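Local coordinates for protein heme oxygenase 1 (Synechocystis sp., PDB 1WE1) that probably opens the heme ring with oxygen and reducing equivalents to give biliverdin, carbon monoxide and free iron, a key step toward the chromophores of the photosynthetic antennae, at residues A[140-145]-A[151-156]. Residues are numbered along the deposited sequence; the frame is centred on the assembly and turned at random.
Sequences KIAQNA and GGTAFY
Q143 and T153 carry this contact, their side chains crossing at about a right angle where, in the all-helical heme oxygenase fold, a loop folds back on the last turns of helix 120-146 that precedes it. The methyl CG2 of T153 meets the aliphatic part of Q143, with CG2 3.8 Å from Q143 CG. The Q143 chain turns beside its own backbone N (chi1 -81°) and then runs extended, which carries the amide past that methyl and brings OE1 to 3.6 Å from T153 OG1. At this separation the two oxygens are polar neighbours and not a bonded pair. T153 sets OG1 between its backbone N and carbonyl carbon (chi1 56°), and this turns CG2 to the helix, where it also approaches A142 CB at 4.5 Å. The site lies away from the annotated heme-binding residues, the side chain of A142 being about 10 Å from the heme. The CB of T153 lies at the edge of the Y156 ring, in its plane, and T153 O takes the backbone N-H of Y156 at 3.2 Å. The loop is also tied to helix 77-88: D83 accepts the backbone N-H groups of A154 and F155, and Y87 OH bonds to G152 O. The Y156 hydroxyl pairs with that of Y39. Between the two segments the attraction is thus mainly van der Waals contact through one threonine methyl, while hydrogen bonds to helices 77-88 and 36-59 give the loop polar ties of its own.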
ATOM      1  N   LYS A 140     -10.136  11.405  -2.049  1.00 51.89           N
ATOM      2  CA  LYS A 140     -10.755  12.546  -2.707  1.00 53.32           C
ATOM      3  C   LYS A 140     -10.055  12.855  -4.033  1.00 51.71           C
ATOM      4  O   LYS A 140     -10.711  13.024  -5.060  1.00 52.92           O
ATOM      5  CB  LYS A 140     -10.758  13.793  -1.803  1.00 55.70           C
ATOM      6  CG  LYS A 140     -11.498  14.981  -2.453  1.00 59.84           C
ATOM      7  CD  LYS A 140     -11.658  16.192  -1.548  1.00 62.14           C
ATOM      8  CE  LYS A 140     -12.685  15.935  -0.449  1.00 63.91           C
ATOM      9  NZ  LYS A 140     -12.934  17.149   0.383  1.00 64.49           N
ATOM     10  N   ILE A 141      -8.732  12.920  -4.023  1.00 49.99           N
ATOM     11  CA  ILE A 141      -8.001  13.195  -5.253  1.00 49.93           C
ATOM     12  C   ILE A 141      -8.373  12.211  -6.364  1.00 48.18           C
ATOM     13  O   ILE A 141      -8.512  12.600  -7.514  1.00 45.83           O
ATOM     14  CB  ILE A 141      -6.476  13.135  -5.028  1.00 50.77           C
ATOM     15  CG1 ILE A 141      -6.033  14.352  -4.208  1.00 50.42           C
ATOM     16  CG2 ILE A 141      -5.757  13.082  -6.376  1.00 50.21           C
ATOM     17  CD1 ILE A 141      -4.561  14.395  -3.893  1.00 50.78           C
ATOM     18  N   ALA A 142      -8.529  10.942  -6.006  1.00 47.53           N
ATOM     19  CA  ALA A 142      -8.890   9.911  -6.962  1.00 45.92           C
ATOM     20  C   ALA A 142     -10.312  10.166  -7.443  1.00 47.53           C
ATOM     21  O   ALA A 142     -10.564  10.274  -8.647  1.00 47.84           O
ATOM     22  CB  ALA A 142      -8.798   8.552  -6.310  1.00 44.81           C
ATOM     23  N   GLN A 143     -11.234  10.254  -6.489  1.00 48.79           N
ATOM     24  CA  GLN A 143     -12.643  10.517  -6.769  1.00 51.41           C
ATOM     25  C   GLN A 143     -12.854  11.753  -7.658  1.00 52.15           C
ATOM     26  O   GLN A 143     -13.733  11.764  -8.516  1.00 50.24           O
ATOM     27  CB  GLN A 143     -13.410  10.721  -5.463  1.00 51.76           C
ATOM     28  CG  GLN A 143     -13.814   9.441  -4.756  1.00 56.25           C
ATOM     29  CD  GLN A 143     -14.474   9.703  -3.395  1.00 57.64           C
ATOM     30  OE1 GLN A 143     -15.116   8.816  -2.818  1.00 56.97           O
ATOM     31  NE2 GLN A 143     -14.307  10.922  -2.878  1.00 56.83           N
ATOM     32  N   ASN A 144     -12.053  12.793  -7.449  1.00 52.83           N
ATOM     33  CA  ASN A 144     -12.194  13.999  -8.250  1.00 55.70           C
ATOM     34  C   ASN A 144     -11.588  13.870  -9.644  1.00 56.70           C
ATOM     35  O   ASN A 144     -12.199  14.278 -10.637  1.00 55.24           O
ATOM     36  CB  ASN A 144     -11.574  15.209  -7.534  1.00 57.16           C
ATOM     37  CG  ASN A 144     -12.499  15.798  -6.468  1.00 61.34           C
ATOM     38  OD1 ASN A 144     -13.726  15.836  -6.638  1.00 62.35           O
ATOM     39  ND2 ASN A 144     -11.913  16.277  -5.371  1.00 61.34           N
ATOM     40  N   ALA A 145     -10.399  13.282  -9.714  1.00 56.71           N
ATOM     41  CA  ALA A 145      -9.701  13.126 -10.976  1.00 57.07           C
ATOM     42  C   ALA A 145     -10.274  12.067 -11.919  1.00 58.37           C
ATOM     43  O   ALA A 145      -9.914  12.030 -13.090  1.00 58.42           O
ATOM     44  CB  ALA A 145      -8.246  12.841 -10.704  1.00 54.96           C
ATOM     45  N   GLY A 151     -17.928   4.007  -5.676  1.00 78.96           N
ATOM     46  CA  GLY A 151     -17.329   2.816  -6.246  1.00 72.05           C
ATOM     47  C   GLY A 151     -15.958   3.172  -6.791  1.00 68.30           C
ATOM     48  O   GLY A 151     -15.758   4.264  -7.333  1.00 66.51           O
ATOM     49  N   GLY A 152     -15.003   2.262  -6.637  1.00 63.98           N
ATOM     50  CA  GLY A 152     -13.665   2.523  -7.131  1.00 59.46           C
ATOM     51  C   GLY A 152     -12.697   3.005  -6.068  1.00 56.76           C
ATOM     52  O   GLY A 152     -11.509   3.174  -6.345  1.00 55.38           O
ATOM     53  N   THR A 153     -13.188   3.225  -4.852  1.00 54.04           N
ATOM     54  CA  THR A 153     -12.328   3.688  -3.768  1.00 52.82           C
ATOM     55  C   THR A 153     -12.528   2.921  -2.465  1.00 50.85           C
ATOM     56  O   THR A 153     -12.226   3.422  -1.396  1.00 49.48           O
ATOM     57  CB  THR A 153     -12.539   5.190  -3.487  1.00 53.83           C
ATOM     58  OG1 THR A 153     -13.922   5.434  -3.200  1.00 57.54           O
ATOM     59  CG2 THR A 153     -12.124   6.023  -4.690  1.00 56.08           C
ATOM     60  N   ALA A 154     -13.029   1.699  -2.554  1.00 50.20           N
ATOM     61  CA  ALA A 154     -13.255   0.894  -1.364  1.00 49.93           C
ATOM     62  C   ALA A 154     -11.958   0.658  -0.568  1.00 50.70           C
ATOM     63  O   ALA A 154     -11.993   0.376   0.636  1.00 50.77           O
ATOM     64  CB  ALA A 154     -13.880  -0.436  -1.766  1.00 48.56           C
ATOM     65  N   PHE A 155     -10.822   0.788  -1.253  1.00 50.67           N
ATOM     66  CA  PHE A 155      -9.499   0.581  -0.665  1.00 50.16           C
ATOM     67  C   PHE A 155      -9.097   1.602   0.393  1.00 50.79           C
ATOM     68  O   PHE A 155      -8.357   1.286   1.316  1.00 52.96           O
ATOM     69  CB  PHE A 155      -8.442   0.564  -1.772  1.00 48.33           C
ATOM     70  CG  PHE A 155      -7.025   0.478  -1.266  1.00 47.83           C
ATOM     71  CD1 PHE A 155      -6.139   1.527  -1.465  1.00 46.46           C
ATOM     72  CD2 PHE A 155      -6.569  -0.669  -0.612  1.00 47.04           C
ATOM     73  CE1 PHE A 155      -4.821   1.436  -1.024  1.00 47.56           C
ATOM     74  CE2 PHE A 155      -5.251  -0.771  -0.165  1.00 45.49           C
ATOM     75  CZ  PHE A 155      -4.377   0.278  -0.371  1.00 45.82           C
ATOM     76  N   TYR A 156      -9.580   2.827   0.257  1.00 52.35           N
ATOM     77  CA  TYR A 156      -9.257   3.892   1.199  1.00 53.38           C
ATOM     78  C   TYR A 156     -10.250   3.940   2.381  1.00 54.77           C
ATOM     79  O   TYR A 156     -10.110   4.751   3.299  1.00 55.20           O
ATOM     80  CB  TYR A 156      -9.264   5.228   0.446  1.00 53.53           C
ATOM     81  CG  TYR A 156      -8.340   5.262  -0.754  1.00 53.85           C
ATOM     82  CD1 TYR A 156      -6.955   5.373  -0.591  1.00 54.39           C
ATOM     83  CD2 TYR A 156      -8.846   5.172  -2.052  1.00 54.26           C
ATOM     84  CE1 TYR A 156      -6.095   5.392  -1.690  1.00 54.55           C
ATOM     85  CE2 TYR A 156      -7.995   5.191  -3.165  1.00 53.54           C
ATOM     86  CZ  TYR A 156      -6.622   5.299  -2.977  1.00 54.32           C
ATOM     87  OH  TYR A 156      -5.774   5.292  -4.062  1.00 53.73           O
TER